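Local atomic coordinates of ATP:cob(I)alamin adenosyltransferase, putative (Burkholderia thailandensis, PDB entry 2ZHZ), a protein that probably transfers the adenosyl group of ATP to the cobalt of reduced cobalamin, giving adenosylcobalamin, and works as a homotrimer. Residues B[18-21]-B[25-28]; B[33-38]-B[74-79]; B[133-138]-B[142-147]. All blocks are in the same frame, centred on the assembly; numbering follows the deposited sequence.

Contact 1 (B[18-21]-B[25-28]). With ATP (adenosine-5'-triphosphate), chain G.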
loop_
_atom_site.group_PDB
_atom_site.type_symbol
_atom_site.label_atom_id
_atom_site.label_comp_id
_atom_site.label_asym_id
_atom_site.label_seq_id
_atom_site.Cartn_x
_atom_site.Cartn_y
_atom_site.Cartn_z
ATOM N N THR B 18 -9.703 -16.813 10.771
ATOM C CA THR B 18 -8.967 -16.209 11.871
ATOM C C THR B 18 -9.958 -15.864 12.979
ATOM O O THR B 18 -11.172 -15.913 12.774
ATOM C CB THR B 18 -8.216 -14.934 11.418
ATOM O OG1 THR B 18 -7.343 -14.499 12.464
ATOM C CG2 THR B 18 -9.200 -13.818 11.083
ATOM N N GLY B 19 -9.445 -15.528 14.155
ATOM C CA GLY B 19 -10.328 -15.202 15.258
ATOM C C GLY B 19 -10.357 -13.733 15.617
ATOM O O GLY B 19 -9.382 -13.013 15.409
ATOM N N LEU B 20 -11.492 -13.287 16.144
ATOM C CA LEU B 20 -11.659 -11.906 16.569
ATOM C C LEU B 20 -11.472 -11.862 18.082
ATOM O O LEU B 20 -11.488 -12.901 18.743
ATOM C CB LEU B 20 -13.051 -11.399 16.190
ATOM C CG LEU B 20 -13.300 -11.253 14.687
ATOM C CD1 LEU B 20 -14.746 -10.862 14.438
ATOM C CD2 LEU B 20 -12.352 -10.207 14.119
ATOM N N GLY B 21 -11.297 -10.661 18.622
ATOM C CA GLY B 21 -11.087 -10.505 20.053
ATOM C C GLY B 21 -12.177 -11.015 20.981
ATOM O O GLY B 21 -11.934 -11.205 22.174
ATOM N N ARG B 25 -14.976 -16.549 15.088
ATOM C CA ARG B 25 -14.106 -16.815 13.948
ATOM C C ARG B 25 -14.728 -16.304 12.666
ATOM O O ARG B 25 -15.945 -16.359 12.489
ATOM C CB ARG B 25 -13.840 -18.306 13.783
ATOM C CG ARG B 25 -12.924 -18.900 14.822
ATOM C CD ARG B 25 -12.371 -20.231 14.336
ATOM N NE ARG B 25 -11.261 -20.063 13.401
ATOM C CZ ARG B 25 -10.091 -19.521 13.724
ATOM N NH1 ARG B 25 -9.877 -19.087 14.962
ATOM N NH2 ARG B 25 -9.129 -19.424 12.816
ATOM N N VAL B 26 -13.882 -15.816 11.768
ATOM C CA VAL B 26 -14.340 -15.301 10.488
ATOM C C VAL B 26 -13.324 -15.675 9.422
ATOM O O VAL B 26 -12.168 -15.958 9.736
ATOM C CB VAL B 26 -14.488 -13.767 10.519
ATOM C CG1 VAL B 26 -15.545 -13.370 11.542
ATOM C CG2 VAL B 26 -13.150 -13.121 10.861
ATOM N N ARG B 27 -13.758 -15.699 8.166
ATOM C CA ARG B 27 -12.856 -16.026 7.074
ATOM C C ARG B 27 -11.974 -14.800 6.882
ATOM O O ARG B 27 -12.409 -13.678 7.128
ATOM C CB ARG B 27 -13.648 -16.342 5.801
ATOM C CG ARG B 27 -12.890 -17.221 4.822
ATOM C CD ARG B 27 -13.825 -17.839 3.796
ATOM N NE ARG B 27 -14.341 -16.852 2.858
ATOM C CZ ARG B 27 -15.312 -17.093 1.986
ATOM N NH1 ARG B 27 -15.879 -18.292 1.939
ATOM N NH2 ARG B 27 -15.707 -16.142 1.150
ATOM N N LYS B 28 -10.735 -15.006 6.452
ATOM C CA LYS B 28 -9.814 -13.888 6.292
ATOM C C LYS B 28 -10.193 -12.838 5.254
ATOM O O LYS B 28 -9.624 -11.746 5.251
ATOM C CB LYS B 28 -8.400 -14.413 6.044
ATOM C CG LYS B 28 -7.763 -14.928 7.327
ATOM C CD LYS B 28 -6.444 -15.636 7.099
ATOM C CE LYS B 28 -5.840 -16.038 8.434
ATOM N NZ LYS B 28 -4.539 -16.742 8.278
HETATM P PG ATP G . -1.619 -18.230 12.550
HETATM O O1G ATP G . -2.072 -19.143 11.435
HETATM O O2G ATP G . -1.079 -18.949 13.752
HETATM O O3G ATP G . -0.564 -17.240 12.097
HETATM P PB ATP G . -3.918 -16.415 12.173
HETATM O O1B ATP G . -3.487 -16.384 10.740
HETATM O O2B ATP G . -5.354 -16.823 12.428
HETATM O O3B ATP G . -2.929 -17.381 13.075
HETATM P PA ATP G . -2.305 -14.097 12.898
HETATM O O1A ATP G . -1.728 -14.002 11.525
HETATM O O2A ATP G . -1.453 -14.624 14.042
HETATM O O3A ATP G . -3.710 -14.948 12.865
HETATM O "O5'" ATP G . -2.808 -12.614 13.255
HETATM C "C5'" ATP G . -3.460 -12.336 14.480
HETATM C "C4'" ATP G . -4.554 -11.277 14.293
HETATM O "O4'" ATP G . -4.438 -10.560 13.042
HETATM C "C3'" ATP G . -5.949 -11.888 14.351
HETATM O "O3'" ATP G . -6.642 -11.449 15.530
HETATM C "C2'" ATP G . -6.650 -11.477 13.064
HETATM O "O2'" ATP G . -7.849 -10.736 13.351
HETATM C "C1'" ATP G . -5.649 -10.642 12.269
HETATM N N9 ATP G . -5.363 -11.234 10.910
HETATM C C8 ATP G . -5.029 -12.526 10.642
HETATM N N7 ATP G . -4.837 -12.730 9.316
HETATM C C5 ATP G . -5.046 -11.562 8.693
HETATM C C6 ATP G . -5.013 -11.064 7.277
HETATM N N6 ATP G . -4.706 -11.903 6.248
HETATM N N1 ATP G . -5.303 -9.733 7.050
HETATM C C2 ATP G . -5.614 -8.873 8.066
HETATM N N3 ATP G . -5.661 -9.262 9.377
HETATM C C4 ATP G . -5.395 -10.566 9.747
#

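Contact 2 (B[33-38]-B[74-79]). With ATP (adenosine-5'-triphosphate), chain G.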
loop_
_atom_site.group_PDB
_atom_site.type_symbol
_atom_site.label_atom_id
_atom_site.label_comp_id
_atom_site.label_asym_id
_atom_site.label_seq_id
_atom_site.Cartn_x
_atom_site.Cartn_y
_atom_site.Cartn_z
ATOM N N ILE B 33 -11.973 -8.100 8.616
ATOM C CA ILE B 33 -10.556 -8.436 8.572
ATOM C C ILE B 33 -9.842 -7.537 7.564
ATOM O O ILE B 33 -8.688 -7.166 7.762
ATOM C CB ILE B 33 -10.350 -9.927 8.193
ATOM C CG1 ILE B 33 -11.034 -10.816 9.239
ATOM C CG2 ILE B 33 -8.868 -10.257 8.126
ATOM C CD1 ILE B 33 -10.575 -10.554 10.669
ATOM N N ALA B 34 -10.537 -7.187 6.488
ATOM C CA ALA B 34 -9.969 -6.309 5.473
ATOM C C ALA B 34 -9.724 -4.915 6.055
ATOM O O ALA B 34 -8.683 -4.305 5.806
ATOM C CB ALA B 34 -10.908 -6.216 4.273
ATOM N N ALA B 35 -10.684 -4.404 6.824
ATOM C CA ALA B 35 -10.530 -3.080 7.420
ATOM C C ALA B 35 -9.374 -3.095 8.421
ATOM O O ALA B 35 -8.545 -2.187 8.436
ATOM C CB ALA B 35 -11.829 -2.656 8.107
ATOM N N ILE B 36 -9.315 -4.129 9.255
ATOM C CA ILE B 36 -8.227 -4.244 10.223
ATOM C C ILE B 36 -6.903 -4.236 9.462
ATOM O O ILE B 36 -5.933 -3.605 9.885
ATOM C CB ILE B 36 -8.319 -5.557 11.026
ATOM C CG1 ILE B 36 -9.506 -5.500 11.990
ATOM C CG2 ILE B 36 -7.016 -5.804 11.779
ATOM C CD1 ILE B 36 -9.901 -6.852 12.557
ATOM N N GLY B 37 -6.875 -4.937 8.331
ATOM C CA GLY B 37 -5.662 -5.010 7.533
ATOM C C GLY B 37 -5.208 -3.676 6.969
ATOM O O GLY B 37 -4.023 -3.336 7.038
ATOM N N ASP B 38 -6.142 -2.921 6.401
ATOM C CA ASP B 38 -5.813 -1.621 5.828
ATOM C C ASP B 38 -5.328 -0.650 6.899
ATOM O O ASP B 38 -4.462 0.179 6.638
ATOM C CB ASP B 38 -7.013 -1.022 5.100
ATOM C CG ASP B 38 -7.295 -1.700 3.771
ATOM O OD1 ASP B 38 -6.370 -2.324 3.202
ATOM O OD2 ASP B 38 -8.443 -1.595 3.291
ATOM N N GLY B 74 -7.680 -2.381 17.249
ATOM C CA GLY B 74 -8.140 -3.204 18.354
ATOM C C GLY B 74 -9.647 -3.117 18.482
ATOM O O GLY B 74 -10.310 -4.101 18.816
ATOM N N GLU B 75 -10.195 -1.935 18.219
ATOM C CA GLU B 75 -11.636 -1.740 18.295
ATOM C C GLU B 75 -12.323 -2.535 17.188
ATOM O O GLU B 75 -13.418 -3.068 17.379
ATOM C CB GLU B 75 -11.996 -0.257 18.154
ATOM C CG GLU B 75 -13.491 0.007 18.260
ATOM C CD GLU B 75 -13.841 1.484 18.256
ATOM O OE1 GLU B 75 -13.046 2.284 18.791
ATOM O OE2 GLU B 75 -14.918 1.844 17.736
ATOM N N LEU B 76 -11.680 -2.608 16.027
ATOM C CA LEU B 76 -12.244 -3.356 14.912
ATOM C C LEU B 76 -12.141 -4.856 15.181
ATOM O O LEU B 76 -12.915 -5.641 14.635
ATOM C CB LEU B 76 -11.513 -3.009 13.613
ATOM C CG LEU B 76 -11.635 -1.558 13.137
ATOM C CD1 LEU B 76 -10.801 -1.348 11.879
ATOM C CD2 LEU B 76 -13.094 -1.229 12.876
ATOM N N CYS B 77 -11.183 -5.240 16.021
ATOM C CA CYS B 77 -10.954 -6.646 16.377
ATOM C C CYS B 77 -11.935 -7.164 17.423
ATOM O O CYS B 77 -12.233 -8.361 17.472
ATOM C CB CYS B 77 -9.536 -6.837 16.918
ATOM S SG CYS B 77 -8.222 -6.670 15.701
ATOM N N ILE B 78 -12.417 -6.265 18.272
ATOM C CA ILE B 78 -13.357 -6.642 19.316
ATOM C C ILE B 78 -14.696 -5.961 19.072
ATOM O O ILE B 78 -14.927 -4.842 19.527
ATOM C CB ILE B 78 -12.827 -6.236 20.699
ATOM C CG1 ILE B 78 -11.459 -6.882 20.928
ATOM C CG2 ILE B 78 -13.814 -6.658 21.779
ATOM C CD1 ILE B 78 -10.798 -6.485 22.234
ATOM N N PRO B 79 -15.597 -6.631 18.337
ATOM C CA PRO B 79 -16.921 -6.085 18.030
ATOM C C PRO B 79 -17.611 -5.520 19.271
ATOM O O PRO B 79 -17.645 -6.165 20.321
ATOM C CB PRO B 79 -17.659 -7.287 17.452
ATOM C CG PRO B 79 -16.563 -8.037 16.756
ATOM C CD PRO B 79 -15.444 -7.984 17.771
HETATM P PG ATP G . -1.619 -18.230 12.550
HETATM O O1G ATP G . -2.072 -19.143 11.435
HETATM O O2G ATP G . -1.079 -18.949 13.752
HETATM O O3G ATP G . -0.564 -17.240 12.097
HETATM P PB ATP G . -3.918 -16.415 12.173
HETATM O O1B ATP G . -3.487 -16.384 10.740
HETATM O O2B ATP G . -5.354 -16.823 12.428
HETATM O O3B ATP G . -2.929 -17.381 13.075
HETATM P PA ATP G . -2.305 -14.097 12.898
HETATM O O1A ATP G . -1.728 -14.002 11.525
HETATM O O2A ATP G . -1.453 -14.624 14.042
HETATM O O3A ATP G . -3.710 -14.948 12.865
HETATM O "O5'" ATP G . -2.808 -12.614 13.255
HETATM C "C5'" ATP G . -3.460 -12.336 14.480
HETATM C "C4'" ATP G . -4.554 -11.277 14.293
HETATM O "O4'" ATP G . -4.438 -10.560 13.042
HETATM C "C3'" ATP G . -5.949 -11.888 14.351
HETATM O "O3'" ATP G . -6.642 -11.449 15.530
HETATM C "C2'" ATP G . -6.650 -11.477 13.064
HETATM O "O2'" ATP G . -7.849 -10.736 13.351
HETATM C "C1'" ATP G . -5.649 -10.642 12.269
HETATM N N9 ATP G . -5.363 -11.234 10.910
HETATM C C8 ATP G . -5.029 -12.526 10.642
HETATM N N7 ATP G . -4.837 -12.730 9.316
HETATM C C5 ATP G . -5.046 -11.562 8.693
HETATM C C6 ATP G . -5.013 -11.064 7.277
HETATM N N6 ATP G . -4.706 -11.903 6.248
HETATM N N1 ATP G . -5.303 -9.733 7.050
HETATM C C2 ATP G . -5.614 -8.873 8.066
HETATM N N3 ATP G . -5.661 -9.262 9.377
HETATM C C4 ATP G . -5.395 -10.566 9.747
#

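Contact 3 (B[133-138]-B[142-147]). With ATP (adenosine-5'-triphosphate), chain H.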
loop_
_atom_site.group_PDB
_atom_site.type_symbol
_atom_site.label_atom_id
_atom_site.label_comp_id
_atom_site.label_asym_id
_atom_site.label_seq_id
_atom_site.Cartn_x
_atom_site.Cartn_y
_atom_site.Cartn_z
ATOM N N ARG B 133 -12.264 3.740 3.259
ATOM C CA ARG B 133 -13.235 3.057 2.409
ATOM C C ARG B 133 -13.590 1.672 2.950
ATOM O O ARG B 133 -14.756 1.289 2.951
ATOM C CB ARG B 133 -12.715 2.953 0.967
ATOM C CG ARG B 133 -12.469 4.316 0.317
ATOM C CD ARG B 133 -12.282 4.209 -1.197
ATOM N NE ARG B 133 -11.118 3.412 -1.583
ATOM C CZ ARG B 133 -9.863 3.854 -1.605
ATOM N NH1 ARG B 133 -9.577 5.102 -1.261
ATOM N NH2 ARG B 133 -8.887 3.041 -1.992
ATOM N N SER B 134 -12.596 0.926 3.426
ATOM C CA SER B 134 -12.866 -0.406 3.961
ATOM C C SER B 134 -13.595 -0.346 5.307
ATOM O O SER B 134 -14.360 -1.248 5.646
ATOM C CB SER B 134 -11.565 -1.220 4.072
ATOM O OG SER B 134 -10.585 -0.565 4.852
ATOM N N ILE B 135 -13.369 0.721 6.068
ATOM C CA ILE B 135 -14.048 0.890 7.348
ATOM C C ILE B 135 -15.511 1.252 7.063
ATOM O O ILE B 135 -16.421 0.787 7.749
ATOM C CB ILE B 135 -13.373 1.998 8.189
ATOM C CG1 ILE B 135 -12.036 1.481 8.726
ATOM C CG2 ILE B 135 -14.293 2.436 9.335
ATOM C CD1 ILE B 135 -11.167 2.551 9.366
ATOM N N VAL B 136 -15.732 2.075 6.042
ATOM C CA VAL B 136 -17.086 2.466 5.661
ATOM C C VAL B 136 -17.845 1.243 5.139
ATOM O O VAL B 136 -19.043 1.085 5.385
ATOM C CB VAL B 136 -17.062 3.561 4.568
ATOM C CG1 VAL B 136 -18.454 3.752 3.979
ATOM C CG2 VAL B 136 -16.564 4.865 5.162
ATOM N N ALA B 137 -17.136 0.377 4.419
ATOM C CA ALA B 137 -17.735 -0.835 3.869
ATOM C C ALA B 137 -18.121 -1.792 4.992
ATOM O O ALA B 137 -19.167 -2.436 4.941
ATOM C CB ALA B 137 -16.757 -1.515 2.911
ATOM N N LEU B 138 -17.264 -1.895 6.002
ATOM C CA LEU B 138 -17.537 -2.769 7.130
ATOM C C LEU B 138 -18.768 -2.275 7.883
ATOM O O LEU B 138 -19.619 -3.069 8.285
ATOM C CB LEU B 138 -16.338 -2.804 8.078
ATOM C CG LEU B 138 -16.588 -3.492 9.426
ATOM C CD1 LEU B 138 -16.973 -4.952 9.199
ATOM C CD2 LEU B 138 -15.345 -3.384 10.291
ATOM N N GLU B 142 -22.176 -4.218 9.065
ATOM C CA GLU B 142 -22.124 -4.534 10.486
ATOM C C GLU B 142 -22.210 -3.262 11.321
ATOM O O GLU B 142 -21.562 -2.264 11.008
ATOM C CB GLU B 142 -20.819 -5.256 10.824
ATOM C CG GLU B 142 -20.620 -6.585 10.119
ATOM C CD GLU B 142 -19.381 -7.307 10.609
ATOM O OE1 GLU B 142 -19.258 -7.491 11.839
ATOM O OE2 GLU B 142 -18.535 -7.694 9.775
ATOM N N PRO B 143 -23.014 -3.283 12.398
ATOM C CA PRO B 143 -23.141 -2.097 13.252
ATOM C C PRO B 143 -21.767 -1.718 13.795
ATOM O O PRO B 143 -21.091 -2.529 14.426
ATOM C CB PRO B 143 -24.107 -2.557 14.345
ATOM C CG PRO B 143 -23.848 -4.037 14.425
ATOM C CD PRO B 143 -23.752 -4.423 12.967
ATOM N N LEU B 144 -21.359 -0.481 13.542
ATOM C CA LEU B 144 -20.050 -0.013 13.972
ATOM C C LEU B 144 -20.163 1.407 14.511
ATOM O O LEU B 144 -21.057 2.154 14.116
ATOM C CB LEU B 144 -19.103 -0.039 12.766
ATOM C CG LEU B 144 -17.590 0.044 12.942
ATOM C CD1 LEU B 144 -17.081 -1.228 13.604
ATOM C CD2 LEU B 144 -16.938 0.220 11.574
ATOM N N ASN B 145 -19.273 1.778 15.426
ATOM C CA ASN B 145 -19.291 3.134 15.960
ATOM C C ASN B 145 -18.822 4.037 14.825
ATOM O O ASN B 145 -18.117 3.586 13.923
ATOM C CB ASN B 145 -18.344 3.276 17.156
ATOM C CG ASN B 145 -18.774 2.439 18.346
ATOM O OD1 ASN B 145 -19.942 2.445 18.731
ATOM N ND2 ASN B 145 -17.828 1.724 18.942
ATOM N N ALA B 146 -19.211 5.304 14.866
ATOM C CA ALA B 146 -18.822 6.243 13.824
ATOM C C ALA B 146 -17.409 6.795 14.029
ATOM O O ALA B 146 -16.774 7.253 13.081
ATOM C CB ALA B 146 -19.830 7.389 13.764
ATOM N N ALA B 147 -16.919 6.737 15.264
ATOM C CA ALA B 147 -15.596 7.258 15.592
ATOM C C ALA B 147 -14.452 6.803 14.672
ATOM O O ALA B 147 -13.677 7.633 14.192
ATOM C CB ALA B 147 -15.259 6.935 17.044
HETATM P PG ATP H . -14.391 15.914 4.476
HETATM O O1G ATP H . -15.194 15.084 5.434
HETATM O O2G ATP H . -14.529 17.388 4.718
HETATM O O3G ATP H . -12.940 15.518 4.500
HETATM P PB ATP H . -14.961 14.238 2.212
HETATM O O1B ATP H . -14.372 13.173 3.091
HETATM O O2B ATP H . -16.338 14.000 1.642
HETATM O O3B ATP H . -14.953 15.668 2.977
HETATM P PA ATP H . -12.369 14.879 1.034
HETATM O O1A ATP H . -11.699 13.986 2.020
HETATM O O2A ATP H . -12.197 16.375 1.140
HETATM O O3A ATP H . -13.973 14.545 0.956
HETATM O "O5'" ATP H . -11.876 14.404 -0.422
HETATM C "C5'" ATP H . -12.088 15.221 -1.569
HETATM C "C4'" ATP H . -12.558 14.377 -2.749
HETATM O "O4'" ATP H . -11.973 13.050 -2.750
HETATM C "C3'" ATP H . -14.075 14.218 -2.779
HETATM O "O3'" ATP H . -14.620 14.922 -3.902
HETATM C "C2'" ATP H . -14.326 12.717 -2.820
HETATM O "O2'" ATP H . -15.043 12.381 -4.017
HETATM C "C1'" ATP H . -12.974 12.029 -2.785
HETATM N N9 ATP H . -12.809 11.156 -1.567
HETATM C C8 ATP H . -13.267 11.407 -0.310
HETATM N N7 ATP H . -12.936 10.419 0.554
HETATM C C5 ATP H . -12.248 9.499 -0.142
HETATM C C6 ATP H . -11.589 8.189 0.155
HETATM N N6 ATP H . -11.613 7.674 1.404
HETATM N N1 ATP H . -10.960 7.528 -0.877
HETATM C C2 ATP H . -10.922 8.033 -2.152
HETATM N N3 ATP H . -11.502 9.224 -2.486
HETATM C C4 ATP H . -12.164 9.986 -1.545
#

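Contact 1 (B[18-21]-B[25-28])
Thr18 pairs with Val26 through two backbone hydrogen bonds, one in each direction: Thr18 N to Val26 O at 2.8 Å and Val26 N to Thr18 O at 2.9 Å, both nearly straight. Its side chain lies on the same face of the sheet as that of Val26, methyl against methyl, Thr18 CG2 to Val26 CG2 at 4.0 Å. The hydroxyl stands anti to the backbone N (chi1 -171°), which carries OG1 to the nucleotide, where it donates to O2B of ATP at 3.1 Å; a threonine thus serves the apolar face and the phosphate at once. On the other face the guanidinium of Arg25 folds back over the strand, with Thr18 C against one of its faces, and its NH2 is held by the hydroxyl of Thr17.

Strands 17-19 and 25-27 form an antiparallel beta hairpin whose first strand lines the ATP pocket. Gly19, a non-hydrogen-bonded pair with Arg25, turns its carbonyl to the ribose, so that Gly19 O accepts from O3' of ATP at 3.2 Å and, weakly, from O2'. Leu20 crosses Val26 at about a right angle, Leu20 CD1 to Val26 CG1 at 3.9 Å, and both rest on Ile33 of helix 31-50. The extended chain of Lys28 runs past Thr18 CB and delivers NZ to O1B of ATP at 2.7 Å, while Glu132 of a second subunit forms a salt bridge with the same ammonium.

Contact 2 (B[33-38]-B[74-79])
Ile36 and Leu76 meet side by side, their chains sliding past each other in opposite directions, with Ile36 CG1 only 3.6 Å from Leu76 CB. Beyond that, the end of the isoleucine reaches the sulfur of the next residue, Ile36 CD1 to Cys77 SG at 3.6 Å. The ethyl arm takes this course because CG1 lies beside the backbone N (chi1 -71°) and the chain then extends through CD1. Leu76 sends CD1 the other way, to Ala35 CB at 4.1 Å, where the small methyl lets the larger leucine come close to the helix backbone. No hydrogen bond crosses the interface.

This is helix-to-helix packing inside the helical bundle of the PduO-type adenosyltransferases, between the early part of helix 31-50 and the C-terminal end of helix 56-77. Leu138 of helix 116-141, Leu144 and Val39 also touch Leu76, adding apolar neighbours to the leucine. The carbonyl of Leu76 accepts a hydrogen bond from Arg32 NH1.

Helix 31-50 also presents residues to the nucleotide. Ile33 lays CG2 against the adenine, 3.5 Å from C2 of ATP. With no side chain, Gly37 lets the adenine edge come up to the helix backbone, Gly37 CA lying 3.9 Å from C2 of ATP. One turn on from Ala34, Asp38 forms a salt bridge with Arg130 and is hydrogen-bonded to the hydroxyl of Ser134.

Contact 3 (B[133-138]-B[142-147])
Leu138, Leu144 and Glu142 carry most of this contact, in which the chain leaving helix 116-141 of the bundle doubles back along that helix before entering helix 147-169. Leu138 gives up the most surface. With its CG anti to the backbone N (chi1 170°), it spreads its two methyls: CD2 lies 4.1 Å from Leu144 CD2, the two side chains crossing at about a right angle, while CD1 turns to Glu142. Leucine suits position 138, since each branch can meet a different neighbour, and Leu76 of helix 56-77 touches both leucines as well. Leu144 puts the single methyl CD2 between Leu138 and Ile135, Leu144 CD2 lying 4.1 Å from Ile135 CG2, one turn back.

Glu142 is amphipathic here. Its aliphatic part and carboxylate pass Leu138 CD1, while its charge is met by a salt bridge from OE1 to Arg32. Its backbone N makes a weak, bent hydrogen bond to Leu138 O at 2.9 Å (125° at the hydrogen), an oxygen also engaged by the hydroxyl of Ser141.

At the far end of the helical segment, Arg133 reaches away from the loop to a second nucleotide, and its NH1 donates to N1 of that ATP's adenine at 2.8 Å.

In the fold
Contact 2 is the buried one, wholly apolar across its interface; contacts 1 and 3 are partly buried and mix apolar packing with backbone hydrogen bonds, two strong ones in the hairpin and one weak one in contact 3. Contact 1 passes into contact 2 along the chain from strand 25-27 to helix 31-50, and Gly21 N probably bonds to Cys77 O. Contacts 2 and 3 adjoin where helix 31-50 meets helix 116-141, with Leu76 CD2 packing on Leu138 CD2, and through Glu75 with Asn145. Contacts 1 and 3 do not touch, their centres about 17 Å apart. Contacts 1 and 2 share one ATP, whereas Arg133 in contact 3 binds another, completing a site between subunits.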